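Local coordinates for protein ORF14 (Streptomyces clavuligerus, PDB 2WPX) that binds acetyl-coenzyme A and probably acts as an acyltransferase, a tandem GNAT protein of the clavulanic acid biosynthesis pathway, at residues 110-114 and 334-338; 148-154 and 329-333; 176-182 and 278-284; 196-200 and 248-252. All blocks are in the same frame, centred on the assembly; numbering follows the deposited sequence.

The four contacts close one within another along the chain: contact 4 lies inside contact 3, that inside contact 2, and that inside contact 1. Contacts 1 and 2, with centres 17 Å apart, use strand 323-334 and the tail after it to bind the C-terminus to the first GNAT region, which holds acetyl-CoA. Contacts 3 and 4, with centres 13 Å apart, touch each other: contact 3 sets helix 280-295 against the start of strand 180-185, contact 4 the end of helix 191-199 against strand 247-256. Contacts 1 and 3 lie 49 Å apart between centres. Strand 323-334, after helix 311-319 of the second region, lies between strands 120-127 and 149-162 of the first and so joins the two.

Contact 1: residues 110-114 and 334-338; sequences RELAR and EAGPS
The backbones come closest where R110, on the last turns of helix 101-115, faces A335 in the tail after strand 323-334, with their CA atoms 4.7 Å apart. Two arginines one helical turn apart hold this tail through its carbonyl oxygens. R110 bends at chi3 (54°), which turns its guanidinium along the tail; NE donates to E334 O at 3.0 Å, with the oxygen in the guanidinium plane and the donor in the carbonyl plane. A weak bond runs from R110 NH2 to G336 O, while A335 O sits over a face of the same group. That oxygen is instead taken by R114, whose NH1 bonds to A335 O at 2.9 Å with an N-H...O angle of 149°. The R114 guanidinium is sandwiched: S338 CA lies 3.4 Å from its CZ, over the centre of one face, and R110 O and E111 CA lie against the opposite face. At the edge, R114 NE donates to a water 2.9 Å away, which also makes a weak bond to S338 OG. The carbonyl dipoles probably ease the closeness of the two positive groups. Between the two arginines in sequence, A113 CB touches A335 CB at 4.1 Å. The peptide bond before P337 is cis, and the residue after it, S338, lies over R114. The same helix carries the acetyl-CoA-binding residues G102 and R103 near its start. R110 and A113 also lean on L121 of strand 120-127, a backbone hydrogen bond joins A335 to T119, and L112 packs onto strands 57-66 and 69-79.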
loop_
_atom_site.group_PDB
_atom_site.type_symbol
_atom_site.label_atom_id
_atom_site.label_comp_id
_atom_site.label_asym_id
_atom_site.label_seq_id
_atom_site.Cartn_x
_atom_site.Cartn_y
_atom_site.Cartn_z
ATOM N N ARG A 110 15.128 -16.254 1.113
ATOM C CA ARG A 110 16.546 -16.004 1.378
ATOM C C ARG A 110 17.498 -16.401 0.264
ATOM O O ARG A 110 18.474 -15.663 -0.020
ATOM C CB ARG A 110 16.957 -16.613 2.727
ATOM C CG ARG A 110 16.092 -15.957 3.795
ATOM C CD ARG A 110 16.270 -16.540 5.143
ATOM N NE ARG A 110 17.655 -16.535 5.550
ATOM C CZ ARG A 110 18.422 -17.614 5.476
ATOM N NH1 ARG A 110 17.895 -18.730 5.007
ATOM N NH2 ARG A 110 19.690 -17.589 5.877
ATOM N N GLU A 111 17.201 -17.521 -0.384
ATOM C CA GLU A 111 17.927 -17.928 -1.586
ATOM C C GLU A 111 17.781 -16.919 -2.786
ATOM O O GLU A 111 18.780 -16.592 -3.458
ATOM C CB GLU A 111 17.439 -19.308 -2.002
ATOM C CG GLU A 111 18.232 -19.963 -3.092
ATOM C CD GLU A 111 18.006 -21.480 -3.090
ATOM O OE1 GLU A 111 16.913 -21.929 -3.532
ATOM O OE2 GLU A 111 18.930 -22.223 -2.652
ATOM N N LEU A 112 16.555 -16.435 -3.033
ATOM C CA LEU A 112 16.300 -15.458 -4.128
ATOM C C LEU A 112 16.983 -14.121 -3.802
ATOM O O LEU A 112 17.644 -13.541 -4.649
ATOM C CB LEU A 112 14.808 -15.236 -4.341
ATOM C CG LEU A 112 14.032 -16.406 -4.957
ATOM C CD1 LEU A 112 12.524 -16.015 -5.034
ATOM C CD2 LEU A 112 14.624 -16.902 -6.362
ATOM N N ALA A 113 16.918 -13.706 -2.542
ATOM C CA ALA A 113 17.609 -12.481 -2.127
ATOM C C ALA A 113 19.090 -12.590 -2.370
ATOM O O ALA A 113 19.723 -11.634 -2.826
ATOM C CB ALA A 113 17.349 -12.159 -0.691
ATOM N N ARG A 114 19.631 -13.752 -2.059
ATOM C CA ARG A 114 21.037 -14.014 -2.216
ATOM C C ARG A 114 21.424 -14.047 -3.711
ATOM O O ARG A 114 22.470 -13.561 -4.117
ATOM C CB ARG A 114 21.388 -15.328 -1.519
ATOM C CG ARG A 114 22.157 -15.123 -0.273
ATOM C CD ARG A 114 22.119 -16.249 0.750
ATOM N NE ARG A 114 21.756 -17.564 0.255
ATOM C CZ ARG A 114 20.966 -18.408 0.938
ATOM N NH1 ARG A 114 20.472 -18.051 2.110
ATOM N NH2 ARG A 114 20.657 -19.600 0.457
ATOM N N GLU A 334 18.304 -11.325 8.104
ATOM C CA GLU A 334 19.455 -11.680 7.279
ATOM C C GLU A 334 19.106 -12.705 6.153
ATOM O O GLU A 334 18.389 -13.704 6.348
ATOM C CB GLU A 334 20.626 -12.154 8.156
ATOM C CG GLU A 334 21.264 -11.042 9.008
ATOM C CD GLU A 334 22.556 -11.503 9.696
ATOM O OE1 GLU A 334 22.480 -12.171 10.731
ATOM O OE2 GLU A 334 23.662 -11.213 9.203
ATOM N N ALA A 335 19.610 -12.421 4.970
ATOM C CA ALA A 335 19.503 -13.304 3.836
ATOM C C ALA A 335 20.485 -14.471 3.948
ATOM O O ALA A 335 20.149 -15.601 3.615
ATOM C CB ALA A 335 19.797 -12.503 2.544
ATOM N N GLY A 336 21.710 -14.186 4.369
ATOM C CA GLY A 336 22.850 -15.128 4.191
ATOM C C GLY A 336 23.025 -15.878 5.479
ATOM O O GLY A 336 22.293 -15.581 6.434
ATOM N N PRO A 337 24.008 -16.810 5.562
ATOM C CA PRO A 337 25.117 -17.220 4.665
ATOM C C PRO A 337 24.809 -17.781 3.247
ATOM O O PRO A 337 25.350 -17.263 2.246
ATOM C CB PRO A 337 25.859 -18.311 5.468
ATOM C CG PRO A 337 25.292 -18.305 6.841
ATOM C CD PRO A 337 24.144 -17.379 6.923
ATOM N N SER A 338 24.017 -18.859 3.156
ATOM C CA SER A 338 23.971 -19.656 1.910
ATOM C C SER A 338 23.616 -21.145 2.140
ATOM O O SER A 338 24.469 -21.979 2.482
ATOM C CB SER A 338 25.313 -19.522 1.156
ATOM O OG SER A 338 25.316 -20.219 -0.081
HETATM O O HOH W 1 22.858 -18.890 -2.095
#

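Contact 2: residues 148-154 and 329-333; sequences AHRSDIP and VFWTA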
loop_
_atom_site.group_PDB
_atom_site.type_symbol
_atom_site.label_atom_id
_atom_site.label_comp_id
_atom_site.label_asym_id
_atom_site.label_seq_id
_atom_site.Cartn_x
_atom_site.Cartn_y
_atom_site.Cartn_z
ATOM N N ALA A 148 13.544 -13.472 11.807
ATOM C CA ALA A 148 13.434 -12.041 11.528
ATOM C C ALA A 148 13.228 -11.344 12.887
ATOM O O ALA A 148 12.863 -11.994 13.889
ATOM C CB ALA A 148 12.258 -11.768 10.591
ATOM N N HIS A 149 13.488 -10.025 12.899
ATOM C CA HIS A 149 13.251 -9.175 14.066
ATOM C C HIS A 149 12.450 -7.930 13.649
ATOM O O HIS A 149 12.467 -7.500 12.507
ATOM C CB HIS A 149 14.589 -8.775 14.711
ATOM C CG HIS A 149 15.482 -9.933 14.985
ATOM N ND1 HIS A 149 16.349 -10.436 14.041
ATOM C CD2 HIS A 149 15.636 -10.701 16.091
ATOM C CE1 HIS A 149 17.014 -11.454 14.562
ATOM N NE2 HIS A 149 16.598 -11.638 15.804
ATOM N N ARG A 150 11.742 -7.352 14.593
ATOM C CA ARG A 150 11.056 -6.083 14.349
ATOM C C ARG A 150 12.093 -4.966 14.209
ATOM O O ARG A 150 13.036 -4.925 14.991
ATOM C CB ARG A 150 10.111 -5.785 15.516
ATOM C CG ARG A 150 8.827 -6.566 15.368
ATOM C CD ARG A 150 7.854 -6.197 16.458
ATOM N NE ARG A 150 6.760 -7.160 16.534
ATOM C CZ ARG A 150 6.816 -8.266 17.295
ATOM N NH1 ARG A 150 7.908 -8.496 17.998
ATOM N NH2 ARG A 150 5.797 -9.114 17.372
ATOM N N SER A 151 11.934 -4.095 13.210
ATOM C CA SER A 151 12.814 -2.929 12.993
ATOM C C SER A 151 12.467 -1.846 13.962
ATOM O O SER A 151 11.310 -1.665 14.320
ATOM C CB SER A 151 12.596 -2.350 11.593
ATOM O OG SER A 151 12.843 -3.314 10.582
ATOM N N ASP A 152 13.448 -1.084 14.356
ATOM C CA ASP A 152 13.146 0.039 15.244
ATOM C C ASP A 152 12.743 1.277 14.443
ATOM O O ASP A 152 13.471 2.243 14.383
ATOM C CB ASP A 152 14.325 0.337 16.199
ATOM C CG ASP A 152 13.940 1.340 17.315
ATOM O OD1 ASP A 152 14.858 1.819 18.001
ATOM O OD2 ASP A 152 12.736 1.692 17.499
ATOM N N ILE A 153 11.612 1.190 13.765
ATOM C CA ILE A 153 10.995 2.346 13.138
ATOM C C ILE A 153 9.486 2.301 13.412
ATOM O O ILE A 153 8.917 1.254 13.749
ATOM C CB ILE A 153 11.282 2.385 11.600
ATOM C CG1 ILE A 153 10.586 1.226 10.896
ATOM C CG2 ILE A 153 12.820 2.416 11.336
ATOM C CD1 ILE A 153 11.194 0.820 9.585
ATOM N N PRO A 154 8.837 3.453 13.293
ATOM C CA PRO A 154 7.425 3.627 13.471
ATOM C C PRO A 154 6.705 2.616 12.636
ATOM O O PRO A 154 6.946 2.554 11.436
ATOM C CB PRO A 154 7.164 4.976 12.823
ATOM C CG PRO A 154 8.403 5.705 12.944
ATOM C CD PRO A 154 9.516 4.707 12.907
ATOM N N VAL A 329 3.590 -3.679 10.979
ATOM C CA VAL A 329 4.870 -3.678 11.680
ATOM C C VAL A 329 6.027 -4.129 10.754
ATOM O O VAL A 329 5.901 -5.145 10.050
ATOM C CB VAL A 329 4.855 -4.595 12.924
ATOM C CG1 VAL A 329 6.119 -4.365 13.738
ATOM C CG2 VAL A 329 3.640 -4.397 13.742
ATOM N N PHE A 330 7.129 -3.370 10.747
ATOM C CA PHE A 330 8.233 -3.632 9.822
ATOM C C PHE A 330 9.227 -4.572 10.429
ATOM O O PHE A 330 9.712 -4.358 11.562
ATOM C CB PHE A 330 8.877 -2.327 9.338
ATOM C CG PHE A 330 7.873 -1.381 8.757
ATOM C CD1 PHE A 330 7.284 -1.642 7.533
ATOM C CD2 PHE A 330 7.427 -0.270 9.483
ATOM C CE1 PHE A 330 6.271 -0.781 7.017
ATOM C CE2 PHE A 330 6.429 0.571 8.982
ATOM C CZ PHE A 330 5.860 0.319 7.751
ATOM N N TRP A 331 9.492 -5.664 9.716
ATOM C CA TRP A 331 10.429 -6.667 10.205
ATOM C C TRP A 331 11.538 -6.813 9.197
ATOM O O TRP A 331 11.356 -6.517 8.016
ATOM C CB TRP A 331 9.755 -8.030 10.393
ATOM C CG TRP A 331 8.711 -8.231 11.566
ATOM C CD1 TRP A 331 7.516 -7.626 11.712
ATOM C CD2 TRP A 331 8.818 -9.140 12.652
ATOM N NE1 TRP A 331 6.839 -8.114 12.801
ATOM C CE2 TRP A 331 7.632 -9.030 13.417
ATOM C CE3 TRP A 331 9.819 -10.026 13.078
ATOM C CZ2 TRP A 331 7.393 -9.801 14.569
ATOM C CZ3 TRP A 331 9.584 -10.791 14.217
ATOM C CH2 TRP A 331 8.379 -10.661 14.956
ATOM N N THR A 332 12.648 -7.381 9.637
ATOM C CA THR A 332 13.837 -7.474 8.808
ATOM C C THR A 332 14.607 -8.735 9.187
ATOM O O THR A 332 14.517 -9.228 10.344
ATOM C CB THR A 332 14.762 -6.220 8.993
ATOM O OG1 THR A 332 15.895 -6.348 8.146
ATOM C CG2 THR A 332 15.290 -6.096 10.471
ATOM N N ALA A 333 15.370 -9.265 8.241
ATOM C CA ALA A 333 16.048 -10.544 8.454
ATOM C C ALA A 333 17.300 -10.609 7.605
ATOM O O ALA A 333 17.353 -10.021 6.538
ATOM C CB ALA A 333 15.146 -11.684 8.073
HETATM O O HOH W 2 8.991 -2.774 13.604
HETATM O O HOH W 3 7.482 -0.927 12.543
#
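H149 and T332 form the hydrogen-bonded antiparallel pair by which strand 149-162 joins strand 323-334, the C-terminal strand that lies between it and strand 120-127 of the first GNAT region. H149 N reaches T332 O at 2.9 Å, and T332 N returns to H149 O. One residue on, R150 and W331 make a non-hydrogen-bonded pair. The R150 chain then runs extended from CG to NE alongside the indole, with CG placed over the five-membered ring, 3.6 Å from its centroid and 21° off the normal: a CH-pi contact. R150 CD meets V329 CG1 at 3.7 Å. Past this pair the chain leaves the sheet, yet S151 N still donates to F330 O at 2.8 Å, almost straight at 173°. A water donates to both F330 O and S151 O, so F330 O takes bonds from both S151 N and the water. Farther along, I153 CG1 rests 3.8 Å from F330 CD2, and P154 O meets the edge of that phenyl ring at F330 CE2, 3.2 Å away. A148 CB touches A333 CB and lies about 6 Å from the bound acetyl-CoA, so this seam runs close to the cofactor.

In the next shell A140, A143 and A144 of helix 138-145 pack against the indole. E127 fixes both polar ends of the R150-W331 pair, its OE2 taking a salt bridge from R150 NE and a hydrogen bond from W331 NE1.

Contact 3: residues 176-182 and 278-284; sequences VPAGYSL and HALGTLL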
loop_
_atom_site.group_PDB
_atom_site.type_symbol
_atom_site.label_atom_id
_atom_site.label_comp_id
_atom_site.label_asym_id
_atom_site.label_seq_id
_atom_site.Cartn_x
_atom_site.Cartn_y
_atom_site.Cartn_z
ATOM N N VAL A 176 -12.624 27.388 1.869
ATOM C CA VAL A 176 -11.237 27.612 1.506
ATOM C C VAL A 176 -10.721 28.917 2.107
ATOM O O VAL A 176 -11.321 29.979 1.975
ATOM C CB VAL A 176 -11.123 27.662 -0.055
ATOM C CG1 VAL A 176 -9.681 27.623 -0.531
ATOM C CG2 VAL A 176 -11.965 26.502 -0.671
ATOM N N PRO A 177 -9.602 28.837 2.816
ATOM C CA PRO A 177 -9.032 30.022 3.459
ATOM C C PRO A 177 -8.613 31.072 2.425
ATOM O O PRO A 177 -8.204 30.714 1.316
ATOM C CB PRO A 177 -7.793 29.478 4.181
ATOM C CG PRO A 177 -7.660 28.038 3.812
ATOM C CD PRO A 177 -9.005 27.581 3.289
ATOM N N ALA A 178 -8.692 32.352 2.808
ATOM C CA ALA A 178 -8.323 33.467 1.952
ATOM C C ALA A 178 -6.897 33.266 1.516
ATOM O O ALA A 178 -6.060 32.808 2.287
ATOM C CB ALA A 178 -8.476 34.778 2.706
ATOM N N GLY A 179 -6.617 33.589 0.267
ATOM C CA GLY A 179 -5.288 33.349 -0.284
ATOM C C GLY A 179 -5.165 32.011 -0.995
ATOM O O GLY A 179 -4.158 31.778 -1.712
ATOM N N TYR A 180 -6.147 31.115 -0.808
ATOM C CA TYR A 180 -6.022 29.751 -1.413
ATOM C C TYR A 180 -7.048 29.395 -2.484
ATOM O O TYR A 180 -8.106 29.962 -2.515
ATOM C CB TYR A 180 -6.000 28.662 -0.336
ATOM C CG TYR A 180 -4.843 28.843 0.617
ATOM C CD1 TYR A 180 -4.951 29.697 1.725
ATOM C CD2 TYR A 180 -3.624 28.194 0.386
ATOM C CE1 TYR A 180 -3.883 29.884 2.586
ATOM C CE2 TYR A 180 -2.555 28.382 1.220
ATOM C CZ TYR A 180 -2.689 29.227 2.325
ATOM O OH TYR A 180 -1.621 29.381 3.175
ATOM N N SER A 181 -6.733 28.461 -3.375
ATOM C CA SER A 181 -7.826 27.857 -4.138
ATOM C C SER A 181 -7.668 26.369 -4.326
ATOM O O SER A 181 -6.558 25.846 -4.417
ATOM C CB SER A 181 -8.042 28.559 -5.462
ATOM O OG SER A 181 -6.799 28.764 -6.037
ATOM N N LEU A 182 -8.802 25.687 -4.394
ATOM C CA LEU A 182 -8.834 24.244 -4.565
ATOM C C LEU A 182 -8.696 23.902 -6.021
ATOM O O LEU A 182 -9.373 24.500 -6.839
ATOM C CB LEU A 182 -10.186 23.759 -4.108
ATOM C CG LEU A 182 -10.142 23.773 -2.594
ATOM C CD1 LEU A 182 -11.337 22.997 -2.114
ATOM C CD2 LEU A 182 -8.866 23.068 -2.109
ATOM N N HIS A 278 -3.539 26.395 8.605
ATOM C CA HIS A 278 -4.765 26.817 7.924
ATOM C C HIS A 278 -5.764 25.678 7.753
ATOM O O HIS A 278 -6.739 25.803 7.003
ATOM C CB HIS A 278 -4.414 27.383 6.558
ATOM C CG HIS A 278 -3.451 28.531 6.620
ATOM N ND1 HIS A 278 -2.083 28.363 6.625
ATOM C CD2 HIS A 278 -3.667 29.863 6.741
ATOM C CE1 HIS A 278 -1.496 29.541 6.755
ATOM N NE2 HIS A 278 -2.437 30.464 6.816
ATOM N N ALA A 279 -5.528 24.547 8.415
ATOM C CA ALA A 279 -6.469 23.412 8.256
ATOM C C ALA A 279 -6.612 22.901 6.809
ATOM O O ALA A 279 -7.670 22.417 6.412
ATOM C CB ALA A 279 -7.837 23.764 8.807
ATOM N N LEU A 280 -5.543 22.988 6.037
ATOM C CA LEU A 280 -5.485 22.412 4.693
ATOM C C LEU A 280 -5.741 20.898 4.660
ATOM O O LEU A 280 -6.444 20.399 3.798
ATOM C CB LEU A 280 -4.125 22.720 4.086
ATOM C CG LEU A 280 -4.058 24.000 3.269
ATOM C CD1 LEU A 280 -5.240 24.912 3.500
ATOM C CD2 LEU A 280 -2.739 24.710 3.376
ATOM N N GLY A 281 -5.243 20.163 5.632
ATOM C CA GLY A 281 -5.417 18.690 5.559
ATOM C C GLY A 281 -6.855 18.220 5.703
ATOM O O GLY A 281 -7.294 17.302 5.008
ATOM N N THR A 282 -7.590 18.829 6.641
ATOM C CA THR A 282 -9.020 18.580 6.725
ATOM C C THR A 282 -9.742 19.035 5.458
ATOM O O THR A 282 -10.559 18.333 4.929
ATOM C CB THR A 282 -9.616 19.234 7.977
ATOM O OG1 THR A 282 -8.980 18.652 9.129
ATOM C CG2 THR A 282 -11.102 18.942 8.066
ATOM N N LEU A 283 -9.430 20.216 4.959
ATOM C CA LEU A 283 -10.160 20.720 3.808
ATOM C C LEU A 283 -9.895 19.807 2.625
ATOM O O LEU A 283 -10.801 19.411 1.936
ATOM C CB LEU A 283 -9.705 22.135 3.451
ATOM C CG LEU A 283 -10.103 22.574 2.040
ATOM C CD1 LEU A 283 -11.593 22.855 1.970
ATOM C CD2 LEU A 283 -9.300 23.787 1.630
ATOM N N LEU A 284 -8.625 19.487 2.396
ATOM C CA LEU A 284 -8.213 18.605 1.332
ATOM C C LEU A 284 -8.890 17.189 1.392
ATOM O O LEU A 284 -9.431 16.726 0.400
ATOM C CB LEU A 284 -6.677 18.539 1.283
ATOM C CG LEU A 284 -6.012 19.763 0.640
ATOM C CD1 LEU A 284 -4.505 19.616 0.693
ATOM C CD2 LEU A 284 -6.455 20.012 -0.832
#
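Y180 closes a type II beta turn, P177 to Y180, that leads into edge strand 180-185 of the second GNAT region, and its side chain reaches across to H278, just before helix 280-295. Y180 CB sits 3.4 Å from P177 O. With chi1 at -60°, CG lies anti to the carbonyl carbon and the ring swings toward the helix start. One flank of the ring, at CE2, packs on L280 CD2, and also on A249 CB of strand 247-256; on the other flank CE1 approaches H278 CD2. At the tip, Y180 OH stands over the imidazole face, 3.6 Å from both ND1 and CE1 of H278. The two rings form an edge-to-face pair, tyrosine edge to histidine face, with planes at 51°. The hydroxyl's polar partner is H275, to which it is hydrogen-bonded.

The axes of strand 180-182 and helix 280-284 run 25° apart, 11.2 Å from each other at closest, and apolar side chains fill the gap. The side chains of P177 and L280 cross at a slant, P177 CG to L280 CD1 4.0 Å, while P177 CD touches L283 CD2 at 4.2 Å. L182 and L283 reach toward each other, tip to tip, and L182 slides past L284 in the opposite direction. L284 goes on to T238 and A240 of strand 234-242. The tightest of these apolar touches is L182 CD2 against L283 CD2, at 3.8 Å.

Contact 4: residues 196-200 and 248-252; sequences PVSEL and LAGYT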
loop_
_atom_site.group_PDB
_atom_site.type_symbol
_atom_site.label_atom_id
_atom_site.label_comp_id
_atom_site.label_asym_id
_atom_site.label_seq_id
_atom_site.Cartn_x
_atom_site.Cartn_y
_atom_site.Cartn_z
ATOM N N PRO A 196 5.638 20.562 -8.512
ATOM C CA PRO A 196 5.198 21.053 -7.211
ATOM C C PRO A 196 4.811 19.907 -6.249
ATOM O O PRO A 196 5.086 20.004 -5.055
ATOM C CB PRO A 196 3.992 21.927 -7.566
ATOM C CG PRO A 196 4.372 22.502 -8.957
ATOM C CD PRO A 196 5.115 21.372 -9.635
ATOM N N VAL A 197 4.156 18.872 -6.769
ATOM C CA VAL A 197 3.890 17.693 -6.012
ATOM C C VAL A 197 5.185 17.051 -5.498
ATOM O O VAL A 197 5.245 16.528 -4.366
ATOM C CB VAL A 197 3.051 16.637 -6.834
ATOM C CG1 VAL A 197 3.280 15.212 -6.314
ATOM C CG2 VAL A 197 1.586 16.965 -6.774
ATOM N N SER A 198 6.220 17.032 -6.318
ATOM C CA SER A 198 7.372 16.331 -5.855
ATOM C C SER A 198 8.141 17.176 -4.838
ATOM O O SER A 198 8.804 16.617 -3.968
ATOM C CB SER A 198 8.251 15.916 -7.022
ATOM O OG SER A 198 8.887 17.062 -7.523
ATOM N N GLU A 199 8.058 18.502 -4.925
ATOM C CA GLU A 199 8.785 19.327 -3.978
ATOM C C GLU A 199 8.018 19.398 -2.641
ATOM O O GLU A 199 8.502 19.936 -1.640
ATOM C CB GLU A 199 9.172 20.714 -4.568
ATOM C CG GLU A 199 8.038 21.497 -5.274
ATOM C CD GLU A 199 8.521 22.675 -6.179
ATOM O OE1 GLU A 199 7.726 23.154 -7.022
ATOM O OE2 GLU A 199 9.683 23.122 -6.055
ATOM N N LEU A 200 6.816 18.838 -2.625
ATOM C CA LEU A 200 6.121 18.672 -1.362
ATOM C C LEU A 200 6.572 17.373 -0.684
ATOM O O LEU A 200 5.728 16.659 -0.158
ATOM C CB LEU A 200 4.598 18.643 -1.566
ATOM C CG LEU A 200 3.659 19.797 -1.193
ATOM C CD1 LEU A 200 4.044 21.096 -1.862
ATOM C CD2 LEU A 200 2.255 19.415 -1.578
ATOM N N LEU A 248 2.085 25.002 -4.627
ATOM C CA LEU A 248 1.148 23.976 -4.210
ATOM C C LEU A 248 1.297 23.757 -2.728
ATOM O O LEU A 248 2.240 23.152 -2.282
ATOM C CB LEU A 248 1.374 22.688 -4.975
ATOM C CG LEU A 248 0.434 21.552 -4.647
ATOM C CD1 LEU A 248 -0.836 21.836 -5.322
ATOM C CD2 LEU A 248 1.099 20.320 -5.252
ATOM N N ALA A 249 0.336 24.289 -1.978
ATOM C CA ALA A 249 0.387 24.350 -0.541
ATOM C C ALA A 249 0.008 22.987 0.056
ATOM O O ALA A 249 0.324 22.670 1.220
ATOM C CB ALA A 249 -0.558 25.470 -0.062
ATOM N N GLY A 250 -0.660 22.163 -0.743
ATOM C CA GLY A 250 -1.114 20.879 -0.262
ATOM C C GLY A 250 -1.783 20.030 -1.317
ATOM O O GLY A 250 -2.285 20.540 -2.350
ATOM N N TYR A 251 -1.811 18.725 -1.047
ATOM C CA TYR A 251 -2.614 17.868 -1.849
ATOM C C TYR A 251 -2.833 16.489 -1.255
ATOM O O TYR A 251 -2.257 16.129 -0.238
ATOM C CB TYR A 251 -2.023 17.801 -3.239
ATOM C CG TYR A 251 -1.266 16.572 -3.499
ATOM C CD1 TYR A 251 -0.196 16.226 -2.724
ATOM C CD2 TYR A 251 -1.614 15.756 -4.546
ATOM C CE1 TYR A 251 0.494 15.058 -2.974
ATOM C CE2 TYR A 251 -0.925 14.622 -4.815
ATOM C CZ TYR A 251 0.113 14.268 -4.016
ATOM O OH TYR A 251 0.784 13.114 -4.311
ATOM N N THR A 252 -3.669 15.719 -1.913
ATOM C CA THR A 252 -4.135 14.492 -1.372
ATOM C C THR A 252 -4.692 13.637 -2.510
ATOM O O THR A 252 -4.974 14.149 -3.583
ATOM C CB THR A 252 -5.228 14.767 -0.303
ATOM O OG1 THR A 252 -5.565 13.548 0.352
ATOM C CG2 THR A 252 -6.478 15.330 -0.929
HETATM O O HOH W 4 4.945 24.226 -5.364
#
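A classic beta bulge in strand 247-256, where A249 and G250 both face A240, belongs to the stretch on which P196 and V197, at the end of helix 191-199, and L200, just after it, pack in the second GNAT region. L248, just before the bulge, is the middle of the cluster. Its CG is anti to the backbone N (chi1 -179°), which carries the isobutyl group up toward the helix: L248 CB meets P196 CB at 3.8 Å, and its CD2 lies 3.7 Å from V197 CG2, the two side chains running alongside each other in the same direction. V197 then bridges to Y251. Its CG2 stands over the middle of the phenol ring, 4.0 Å from the centroid and only 12° off the normal, a CH-pi contact, while V197 CG1 reaches the far end of the ring at Y251 OH, 3.8 Å away. L200 reaches L248 and Y251 as well; its CD2 touches L248 CD2 at 4.0 Å, the bare CA of G250 at 3.9 Å and the ring of Y251 at CD1. No hydrogen bond joins the two segments directly, although a water accepts from L248 N at 3.1 Å and donates weakly to E199 OE1. The interface is therefore buried apolar packing, away from the acetyl-CoA site. Around it, Y220 touches V197, H272 touches L200, and W185 of strand 180-185 meets Y251. A249 CB points away from segment 196-200, and its side chain touches L280; T252 rests on L284 and N288, so helix 280-295 packs against this strand as well.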